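Long-range contacts in alkyl hydroperoxide reductase E (Mycobacterium tuberculosis, PDB 5C04), which probably reduces hydrogen peroxide and organic hydroperoxides to water and alcohols as a thiol-specific, mycoredoxin-dependent peroxidase, and so protects the cell against oxidative stress: residues A[3-9]-A[126-131]; A[33-39]-A[66-72]; A[49-53]-A[139-145]. The protein carries 1 engineered substitution. One frame throughout, in Å; residues are numbered along the deposited sequence.

All three contacts lie in a single thioredoxin-fold domain. Interaction 2 joins strands 32-37 and 65-71 about 1 Å from the centre of the chain. Interaction 1, centred about 15 Å from interaction 2, fastens the N-terminal loop to strand 128-134 at the margin of the same sheet and closes a long stretch of chain within which interaction 2 is nested. Interaction 3, centred about 11 Å from interaction 2, ties helix 44-55 to the turn entering helix 143-150; along the chain it crosses both others, and it touches both. Arg140 NH2 lies 3.0 Å from Phe37 O, and Phe130 packs on Leu144 and Trp145. Interactions 2 and 3 converge beside the probable active-site cysteine, Cys46.

Interaction 1. Residues A[3-9]-A[126-131]; sequences LNVGATA and GIIRFA
A type II beta turn, Asn4 to Ala7, brings the N-terminal loop against strand 128-134, where Gly6 and Ala7 clasp the backbone of Ile128. Gly6 N donates to Ile128 O (2.9 Å), and Ile128 N returns a nearly straight bond to Ala7 O (2.9 Å, 173° at the hydrogen). Gly6 takes a positive phi of 108°, a backbone shape natural to glycine at this corner of a type II turn. Further along, Ala9 N reaches Gly126 O, and a water donates to both Ala9 O and Gly126 O. The bonds from Ile128 N to Ala7 O and from Ala9 N to Gly126 O flank a single beta bridge between Thr8 and Ile127, so an irregular loop borders a strand whose other neighbour in the thioredoxin-fold sheet is strand 114-122. Beside it, Arg129 and Phe130 both face Val121 in a classic beta bulge. Ile128 turns its side chain toward the loop. With CG1 anti to its own carbonyl carbon (chi1 -66°), its CD1 end lies 3.7 Å from Leu3 CB, the two side chains running nearly perpendicular; CG1 rests on Ala9 CB at 4.1 Å. The CG2 branch comes near Asn4 O and Val5 CA instead. Ile127 CD1 approaches Thr8 OG1 to 3.7 Å, while its CG2 sits over one face of the Arg129 guanidinium, whose NE is paired with Asp123. Leu3 O, buried under Ala131 CB at 3.5 Å, has no polar partner in the model.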
loop_
_atom_site.group_PDB
_atom_site.type_symbol
_atom_site.label_atom_id
_atom_site.label_comp_id
_atom_site.label_asym_id
_atom_site.label_seq_id
_atom_site.Cartn_x
_atom_site.Cartn_y
_atom_site.Cartn_z
ATOM N N LEU A 3 -20.879 -11.156 -3.195
ATOM C CA LEU A 3 -21.877 -11.791 -2.336
ATOM C C LEU A 3 -23.205 -11.070 -2.473
ATOM O O LEU A 3 -23.244 -9.857 -2.634
ATOM C CB LEU A 3 -21.434 -11.766 -0.878
ATOM C CG LEU A 3 -20.208 -12.607 -0.491
ATOM C CD1 LEU A 3 -19.938 -12.427 0.989
ATOM C CD2 LEU A 3 -20.366 -14.093 -0.813
ATOM N N ASN A 4 -24.299 -11.826 -2.409
ATOM C CA ASN A 4 -25.619 -11.279 -2.654
ATOM C C ASN A 4 -26.389 -11.027 -1.377
ATOM O O ASN A 4 -26.062 -11.555 -0.312
ATOM C CB ASN A 4 -26.411 -12.212 -3.579
ATOM C CG ASN A 4 -25.944 -12.121 -5.020
ATOM O OD1 ASN A 4 -26.048 -11.063 -5.651
ATOM N ND2 ASN A 4 -25.413 -13.208 -5.540
ATOM N N VAL A 5 -27.432 -10.218 -1.513
ATOM C CA VAL A 5 -28.390 -9.993 -0.444
ATOM C C VAL A 5 -28.929 -11.345 0.029
ATOM O O VAL A 5 -29.290 -12.203 -0.787
ATOM C CB VAL A 5 -29.548 -9.085 -0.926
ATOM C CG1 VAL A 5 -30.604 -8.922 0.159
ATOM C CG2 VAL A 5 -29.018 -7.726 -1.360
ATOM N N GLY A 6 -28.946 -11.538 1.343
ATOM C CA GLY A 6 -29.343 -12.800 1.928
ATOM C C GLY A 6 -28.198 -13.580 2.515
ATOM O O GLY A 6 -28.377 -14.334 3.470
ATOM N N ALA A 7 -27.005 -13.401 1.954
ATOM C CA ALA A 7 -25.847 -14.133 2.421
ATOM C C ALA A 7 -25.406 -13.629 3.786
ATOM O O ALA A 7 -25.628 -12.468 4.143
ATOM C CB ALA A 7 -24.700 -14.005 1.422
ATOM N N THR A 8 -24.747 -14.500 4.533
ATOM C CA THR A 8 -24.122 -14.111 5.780
ATOM C C THR A 8 -22.818 -13.407 5.424
ATOM O O THR A 8 -22.011 -13.932 4.651
ATOM C CB THR A 8 -23.853 -15.325 6.675
ATOM O OG1 THR A 8 -25.105 -15.950 7.005
ATOM C CG2 THR A 8 -23.139 -14.919 7.964
ATOM N N ALA A 9 -22.634 -12.214 5.973
ATOM C CA ALA A 9 -21.397 -11.438 5.754
ATOM C C ALA A 9 -20.184 -12.162 6.351
ATOM O O ALA A 9 -20.189 -12.452 7.546
ATOM C CB ALA A 9 -21.536 -10.084 6.409
ATOM N N GLY A 126 -26.022 -9.864 11.046
ATOM C CA GLY A 126 -24.899 -10.291 10.206
ATOM C C GLY A 126 -25.245 -10.696 8.779
ATOM O O GLY A 126 -24.436 -11.333 8.094
ATOM N N ILE A 127 -26.439 -10.329 8.326
ATOM C CA ILE A 127 -26.902 -10.699 7.000
ATOM C C ILE A 127 -26.741 -9.487 6.080
ATOM O O ILE A 127 -27.056 -8.353 6.466
ATOM C CB ILE A 127 -28.386 -11.162 7.047
ATOM C CG1 ILE A 127 -28.552 -12.353 7.991
ATOM C CG2 ILE A 127 -28.893 -11.486 5.649
ATOM C CD1 ILE A 127 -27.893 -13.635 7.532
ATOM N N ILE A 128 -26.255 -9.738 4.864
ATOM C CA ILE A 128 -26.122 -8.699 3.826
ATOM C C ILE A 128 -27.523 -8.312 3.345
ATOM O O ILE A 128 -28.306 -9.174 2.923
ATOM C CB ILE A 128 -25.245 -9.179 2.635
ATOM C CG1 ILE A 128 -23.808 -9.392 3.108
ATOM C CG2 ILE A 128 -25.284 -8.193 1.478
ATOM C CD1 ILE A 128 -22.929 -10.136 2.124
ATOM N N ARG A 129 -27.844 -7.031 3.479
ATOM C CA ARG A 129 -29.155 -6.497 3.090
ATOM C C ARG A 129 -29.091 -5.551 1.897
ATOM O O ARG A 129 -30.131 -5.179 1.332
ATOM C CB ARG A 129 -29.788 -5.791 4.291
ATOM C CG ARG A 129 -30.058 -6.716 5.475
ATOM C CD ARG A 129 -31.072 -7.808 5.150
ATOM N NE ARG A 129 -31.254 -8.747 6.263
ATOM C CZ ARG A 129 -31.973 -9.868 6.194
ATOM N NH1 ARG A 129 -32.598 -10.200 5.065
ATOM N NH2 ARG A 129 -32.078 -10.663 7.261
ATOM N N PHE A 130 -27.869 -5.132 1.537
ATOM C CA PHE A 130 -27.623 -4.313 0.375
ATOM C C PHE A 130 -26.258 -4.752 -0.154
ATOM O O PHE A 130 -25.353 -5.035 0.647
ATOM C CB PHE A 130 -27.592 -2.825 0.760
ATOM C CG PHE A 130 -27.157 -1.923 -0.349
ATOM C CD1 PHE A 130 -28.032 -1.503 -1.337
ATOM C CD2 PHE A 130 -25.834 -1.493 -0.432
ATOM C CE1 PHE A 130 -27.617 -0.659 -2.363
ATOM C CE2 PHE A 130 -25.422 -0.683 -1.454
ATOM C CZ PHE A 130 -26.277 -0.276 -2.438
ATOM N N ALA A 131 -26.132 -4.804 -1.478
ATOM C CA ALA A 131 -24.880 -5.240 -2.115
ATOM C C ALA A 131 -24.732 -4.645 -3.493
ATOM O O ALA A 131 -25.630 -4.758 -4.329
ATOM C CB ALA A 131 -24.808 -6.761 -2.182
HETATM O O HOH W 1 -21.894 -11.562 9.572
#

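Interaction 2. Residues A[33-39]-A[66-72]; sequences VLLVFHP and AALAISV. Engineered in segment 33-39: His38 (natural residue Phe).
Phe37 and Ile70 run alongside each other on one face of the sheet. The Phe37 ring leans toward strand 65-71, its CG anti to the carbonyl carbon (chi1 -70°), and both branches of Ile70 approach from the same side of the ring. CG2 touches CE2 of Phe37 at 3.7 Å, while Ile70 CD1 lies over the ring face, displaced toward the rim, in a CH-pi contact 4.2 Å from the centroid. Leu35 and Leu68 extend this apolar row, CD2 of Leu35 meeting CD1 of Leu68 at 3.9 Å, and the same Leu68 methyl also packs on Val33 CG1. On the other face, Leu34 and Val36 pair with the short side chains of Ala67 and Ala69. Between the two layers of side chains the backbones form a regular parallel ladder from Leu34 N to His38 N, and the axes of 33-37 and 66-71 diverge by 24°.

The engineered His38, phenylalanine in the natural protein, has its CG between the backbone N and the carbonyl carbon (chi1 68°). This carries the imidazole over Ser71, whose CB lies 3.8 Å from the ring centroid, against one face. In the conformer described, Ser71 OG donates to His38 O (2.8 Å) from above the carbonyl plane. A water donates to Pro39 O and accepts from Val72 N. The His38 side chain comes within about 3 Å of that of the probable active-site cysteine, Cys46. Both strands belong to the beta-alpha-beta unit 32-37, 44-55, 65-71 of the thioredoxin fold, in which peroxiredoxins place the reactive cysteine at the first turn of the connecting helix.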
loop_
_atom_site.group_PDB
_atom_site.type_symbol
_atom_site.label_atom_id
_atom_site.label_comp_id
_atom_site.label_asym_id
_atom_site.label_seq_id
_atom_site.Cartn_x
_atom_site.Cartn_y
_atom_site.Cartn_z
ATOM N N VAL A 33 -24.015 -2.094 9.636
ATOM C CA VAL A 33 -22.666 -1.729 9.195
ATOM C C VAL A 33 -22.630 -1.521 7.696
ATOM O O VAL A 33 -22.959 -2.427 6.921
ATOM C CB VAL A 33 -21.625 -2.784 9.599
ATOM C CG1 VAL A 33 -20.214 -2.308 9.234
ATOM C CG2 VAL A 33 -21.673 -3.113 11.086
ATOM N N LEU A 34 -22.147 -0.340 7.304
ATOM C CA LEU A 34 -21.879 -0.002 5.916
ATOM C C LEU A 34 -20.404 -0.316 5.665
ATOM O O LEU A 34 -19.526 0.266 6.325
ATOM C CB LEU A 34 -22.113 1.482 5.657
ATOM C CG LEU A 34 -21.867 1.975 4.235
ATOM C CD1 LEU A 34 -22.861 1.422 3.233
ATOM C CD2 LEU A 34 -21.851 3.494 4.203
ATOM N N LEU A 35 -20.176 -1.229 4.739
ATOM C CA LEU A 35 -18.802 -1.588 4.290
ATOM C C LEU A 35 -18.539 -0.939 2.952
ATOM O O LEU A 35 -19.215 -1.262 1.957
ATOM C CB LEU A 35 -18.663 -3.098 4.123
ATOM C CG LEU A 35 -18.960 -3.941 5.366
ATOM C CD1 LEU A 35 -18.793 -5.411 5.054
ATOM C CD2 LEU A 35 -18.091 -3.532 6.540
ATOM N N VAL A 36 -17.574 -0.006 2.926
ATOM C CA VAL A 36 -17.210 0.712 1.701
ATOM C C VAL A 36 -15.812 0.238 1.249
ATOM O O VAL A 36 -14.770 0.765 1.677
ATOM C CB VAL A 36 -17.251 2.247 1.885
ATOM C CG1 VAL A 36 -16.944 2.946 0.559
ATOM C CG2 VAL A 36 -18.628 2.689 2.456
ATOM N N PHE A 37 -15.811 -0.767 0.395
ATOM C CA PHE A 37 -14.546 -1.203 -0.260
ATOM C C PHE A 37 -14.168 -0.170 -1.295
ATOM O O PHE A 37 -15.031 0.354 -2.003
ATOM C CB PHE A 37 -14.716 -2.570 -0.921
ATOM C CG PHE A 37 -14.854 -3.707 0.056
ATOM C CD1 PHE A 37 -16.100 -4.083 0.557
ATOM C CD2 PHE A 37 -13.744 -4.436 0.452
ATOM C CE1 PHE A 37 -16.230 -5.152 1.440
ATOM C CE2 PHE A 37 -13.867 -5.512 1.327
ATOM C CZ PHE A 37 -15.102 -5.854 1.826
ATOM N N HIS A 38 -12.869 0.113 -1.432
ATOM C CA HIS A 38 -12.446 1.045 -2.471
ATOM C C HIS A 38 -11.015 0.752 -2.900
ATOM O O HIS A 38 -10.252 0.163 -2.126
ATOM C CB HIS A 38 -12.626 2.496 -2.046
ATOM C CG HIS A 38 -11.711 2.906 -0.964
ATOM N ND1 HIS A 38 -10.522 3.554 -1.233
ATOM C CD2 HIS A 38 -11.733 2.685 0.373
ATOM C CE1 HIS A 38 -9.881 3.756 -0.102
ATOM N NE2 HIS A 38 -10.584 3.250 0.882
ATOM N N PRO A 39 -10.666 1.139 -4.136
ATOM C CA PRO A 39 -9.335 0.877 -4.666
ATOM C C PRO A 39 -8.104 1.357 -3.875
ATOM O O PRO A 39 -7.317 0.523 -3.414
ATOM C CB PRO A 39 -9.396 1.537 -6.048
ATOM C CG PRO A 39 -10.791 1.338 -6.479
ATOM C CD PRO A 39 -11.623 1.436 -5.212
ATOM N N ALA A 66 -22.828 2.080 11.620
ATOM C CA ALA A 66 -21.391 2.321 11.592
ATOM C C ALA A 66 -20.939 2.224 10.148
ATOM O O ALA A 66 -21.581 1.551 9.341
ATOM C CB ALA A 66 -20.655 1.305 12.436
ATOM N N ALA A 67 -19.858 2.929 9.816
ATOM C CA ALA A 67 -19.294 2.873 8.474
ATOM C C ALA A 67 -17.807 2.535 8.544
ATOM O O ALA A 67 -17.078 3.128 9.330
ATOM C CB ALA A 67 -19.488 4.179 7.750
ATOM N N LEU A 68 -17.407 1.595 7.699
ATOM C CA LEU A 68 -16.004 1.154 7.621
ATOM C C LEU A 68 -15.547 1.201 6.186
ATOM O O LEU A 68 -16.147 0.572 5.321
ATOM C CB LEU A 68 -15.870 -0.285 8.126
ATOM C CG LEU A 68 -16.488 -0.580 9.501
ATOM C CD1 LEU A 68 -16.545 -2.068 9.796
ATOM C CD2 LEU A 68 -15.708 0.135 10.575
ATOM N N ALA A 69 -14.453 1.908 5.938
ATOM C CA ALA A 69 -13.860 1.937 4.609
ATOM C C ALA A 69 -12.802 0.832 4.590
ATOM O O ALA A 69 -12.142 0.635 5.612
ATOM C CB ALA A 69 -13.276 3.299 4.317
ATOM N N ILE A 70 -12.730 0.055 3.525
ATOM C CA ILE A 70 -11.731 -1.036 3.429
ATOM C C ILE A 70 -10.972 -0.960 2.117
ATOM O O ILE A 70 -11.571 -0.888 1.046
ATOM C CB ILE A 70 -12.437 -2.410 3.496
ATOM C CG1 ILE A 70 -13.301 -2.499 4.772
ATOM C CG2 ILE A 70 -11.443 -3.570 3.387
ATOM C CD1 ILE A 70 -14.178 -3.744 4.897
ATOM N N SER A 71 -9.640 -1.022 2.201
ATOM C CA SER A 71 -8.795 -0.942 1.022
ATOM C C SER A 71 -7.531 -1.734 1.296
ATOM O O SER A 71 -7.250 -2.039 2.452
ATOM C CB SER A 71 -8.472 0.516 0.741
ATOM O OG SER A 71 -7.959 0.671 -0.570
ATOM N N VAL A 72 -6.755 -2.009 0.236
ATOM C CA VAL A 72 -5.530 -2.803 0.391
ATOM C C VAL A 72 -4.343 -2.058 1.009
ATOM O O VAL A 72 -3.303 -2.694 1.237
ATOM C CB VAL A 72 -5.120 -3.483 -0.941
ATOM C CG1 VAL A 72 -6.184 -4.465 -1.420
ATOM C CG2 VAL A 72 -4.733 -2.465 -1.997
HETATM O O HOH W 2 -8.253 -1.761 -2.430
#

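Interaction 3. Residues A[49-53]-A[139-145]; sequences ELDQL and VRDQRLW
A bend at chi3 (-82°) in Arg140 turns its guanidinium to meet Glu49, whose chain runs extended beyond CG, the one side chain lying almost square to the other. The grip is side-on: NH2 of Arg140 donates to Glu49 OE1 (2.8 Å) while its NE donates to OE2 (3.0 Å). Both bonds are nearly straight, although the carboxylate and guanidinium planes stand 36° apart. Arg140 N also donates to Glu49 OE2 (3.0 Å), from its anti side and from the opposite face of the carboxylate to NE. A water adds a further bond to OE2 and links it to Arg140 O and Gln142 NE2, so the carboxylate rotation is closely fixed.

Gln142, extended beyond CG, reaches helix 44-55 with its amide. NE2 donates to Glu49 O at 3.0 Å, with the acceptor in the plane of the Gln142 amide, although that carbonyl already accepts from Leu53 N on its other face. In the conformer described, Gln52 runs antiparallel to Gln142, and a second water joins Gln142 OE1 to Gln52 NE2. Deeper in, Leu53 CD1 meets Trp145 CZ3 at 4.3 Å.

Glu49 OE1 also pairs with Arg117, and Arg140 NH2 also bonds to Phe37 O. The resulting Glu-Arg network lies beside the probable active-site cysteine, Cys46, on the helix that carries the reactive cysteine in the peroxiredoxin version of the thioredoxin fold.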
loop_
_atom_site.group_PDB
_atom_site.type_symbol
_atom_site.label_atom_id
_atom_site.label_comp_id
_atom_site.label_asym_id
_atom_site.label_seq_id
_atom_site.Cartn_x
_atom_site.Cartn_y
_atom_site.Cartn_z
ATOM N N GLU A 49 -15.231 9.981 -3.187
ATOM C CA GLU A 49 -16.222 9.151 -2.491
ATOM C C GLU A 49 -16.083 9.272 -0.988
ATOM O O GLU A 49 -17.087 9.452 -0.290
ATOM C CB GLU A 49 -16.133 7.686 -2.912
ATOM C CG GLU A 49 -16.378 7.436 -4.393
ATOM C CD GLU A 49 -16.702 5.981 -4.658
ATOM O OE1 GLU A 49 -15.791 5.154 -4.441
ATOM O OE2 GLU A 49 -17.879 5.646 -5.020
ATOM N N LEU A 50 -14.879 9.175 -0.458
ATOM C CA LEU A 50 -14.716 9.285 0.996
ATOM C C LEU A 50 -14.903 10.717 1.494
ATOM O O LEU A 50 -15.344 10.903 2.612
ATOM C CB LEU A 50 -13.412 8.647 1.473
ATOM C CG LEU A 50 -13.357 7.115 1.378
ATOM C CD1 LEU A 50 -12.175 6.616 2.219
ATOM C CD2 LEU A 50 -14.637 6.408 1.726
ATOM N N ASP A 51 -14.580 11.723 0.687
ATOM C CA ASP A 51 -14.874 13.112 1.070
ATOM C C ASP A 51 -16.363 13.310 1.186
ATOM O O ASP A 51 -16.810 13.996 2.129
ATOM C CB ASP A 51 -14.251 14.117 0.083
ATOM C CG ASP A 51 -12.740 14.252 0.232
ATOM O OD1 ASP A 51 -12.098 13.618 1.124
ATOM O OD2 ASP A 51 -12.150 15.065 -0.531
ATOM N N GLN A 52 -17.153 12.751 0.275
ATOM C CA GLN A 52 -18.626 12.858 0.361
ATOM C C GLN A 52 -19.094 12.155 1.643
ATOM O O GLN A 52 -19.950 12.674 2.371
ATOM C CB GLN A 52 -19.294 12.303 -0.920
ATOM C CG GLN A 52 -20.780 11.908 -0.851
ATOM C CD GLN A 52 -21.775 13.005 -1.182
ATOM O OE1 GLN A 52 -21.432 14.056 -1.708
ATOM N NE2 GLN A 52 -23.023 12.772 -0.821
ATOM N N LEU A 53 -18.556 10.973 1.919
ATOM C CA LEU A 53 -18.928 10.232 3.142
ATOM C C LEU A 53 -18.604 11.079 4.382
ATOM O O LEU A 53 -19.455 11.248 5.290
ATOM C CB LEU A 53 -18.164 8.905 3.182
ATOM C CG LEU A 53 -18.691 7.805 4.107
ATOM C CD1 LEU A 53 -17.979 6.488 3.822
ATOM C CD2 LEU A 53 -18.521 8.184 5.557
ATOM N N VAL A 139 -18.266 5.767 -10.225
ATOM C CA VAL A 139 -18.579 6.462 -8.974
ATOM C C VAL A 139 -19.913 5.980 -8.458
ATOM O O VAL A 139 -20.894 5.972 -9.207
ATOM C CB VAL A 139 -18.675 7.999 -9.167
ATOM C CG1 VAL A 139 -18.912 8.707 -7.832
ATOM C CG2 VAL A 139 -17.421 8.487 -9.830
ATOM N N ARG A 140 -19.994 5.629 -7.171
ATOM C CA ARG A 140 -21.227 5.116 -6.592
ATOM C C ARG A 140 -22.196 6.241 -6.243
ATOM O O ARG A 140 -21.785 7.391 -6.043
ATOM C CB ARG A 140 -20.914 4.258 -5.368
ATOM C CG ARG A 140 -20.197 2.983 -5.737
ATOM C CD ARG A 140 -19.671 2.274 -4.507
ATOM N NE ARG A 140 -18.408 2.850 -4.093
ATOM C CZ ARG A 140 -17.543 2.221 -3.300
ATOM N NH1 ARG A 140 -17.872 1.066 -2.728
ATOM N NH2 ARG A 140 -16.370 2.777 -3.067
ATOM N N ASP A 141 -23.482 5.886 -6.185
ATOM C CA ASP A 141 -24.554 6.776 -5.775
ATOM C C ASP A 141 -24.859 6.519 -4.298
ATOM O O ASP A 141 -25.479 5.520 -3.937
ATOM C CB ASP A 141 -25.782 6.485 -6.647
ATOM C CG ASP A 141 -26.951 7.388 -6.346
ATOM O OD1 ASP A 141 -26.879 8.197 -5.404
ATOM O OD2 ASP A 141 -27.954 7.259 -7.086
ATOM N N GLN A 142 -24.366 7.413 -3.443
ATOM C CA GLN A 142 -24.475 7.234 -2.008
ATOM C C GLN A 142 -25.916 7.362 -1.446
ATOM O O GLN A 142 -26.191 6.933 -0.347
ATOM C CB GLN A 142 -23.475 8.132 -1.271
ATOM C CG GLN A 142 -22.036 7.864 -1.707
ATOM C CD GLN A 142 -20.970 8.530 -0.846
ATOM O OE1 GLN A 142 -21.257 9.057 0.221
ATOM N NE2 GLN A 142 -19.732 8.511 -1.320
ATOM N N ARG A 143 -26.834 7.853 -2.271
ATOM C CA ARG A 143 -28.253 7.801 -1.890
ATOM C C ARG A 143 -28.749 6.378 -1.600
ATOM O O ARG A 143 -29.597 6.149 -0.751
ATOM C CB ARG A 143 -29.140 8.398 -2.991
ATOM C CG ARG A 143 -28.814 9.805 -3.441
ATOM C CD ARG A 143 -29.818 10.210 -4.524
ATOM N NE ARG A 143 -29.809 9.243 -5.630
ATOM C CZ ARG A 143 -30.829 8.962 -6.441
ATOM N NH1 ARG A 143 -32.003 9.589 -6.327
ATOM N NH2 ARG A 143 -30.665 8.043 -7.392
ATOM N N LEU A 144 -28.195 5.408 -2.318
ATOM C CA LEU A 144 -28.564 4.023 -2.136
ATOM C C LEU A 144 -28.113 3.530 -0.754
ATOM O O LEU A 144 -28.754 2.704 -0.103
ATOM C CB LEU A 144 -27.980 3.171 -3.263
ATOM C CG LEU A 144 -28.221 3.645 -4.716
ATOM C CD1 LEU A 144 -27.480 2.741 -5.697
ATOM C CD2 LEU A 144 -29.687 3.721 -5.074
ATOM N N TRP A 145 -26.963 4.037 -0.307
ATOM C CA TRP A 145 -26.430 3.643 0.971
ATOM C C TRP A 145 -27.262 4.147 2.127
ATOM O O TRP A 145 -27.604 3.401 3.008
ATOM C CB TRP A 145 -25.006 4.213 1.154
ATOM C CG TRP A 145 -24.009 3.919 0.052
ATOM C CD1 TRP A 145 -24.168 3.121 -1.069
ATOM C CD2 TRP A 145 -22.655 4.393 0.006
ATOM N NE1 TRP A 145 -23.010 3.129 -1.818
ATOM C CE2 TRP A 145 -22.061 3.875 -1.162
ATOM C CE3 TRP A 145 -21.899 5.216 0.849
ATOM C CZ2 TRP A 145 -20.726 4.135 -1.499
ATOM C CZ3 TRP A 145 -20.591 5.465 0.516
ATOM C CH2 TRP A 145 -20.032 4.954 -0.655
HETATM O O HOH W 3 -19.578 7.770 -4.348
HETATM O O HOH W 4 -23.036 10.743 1.384
#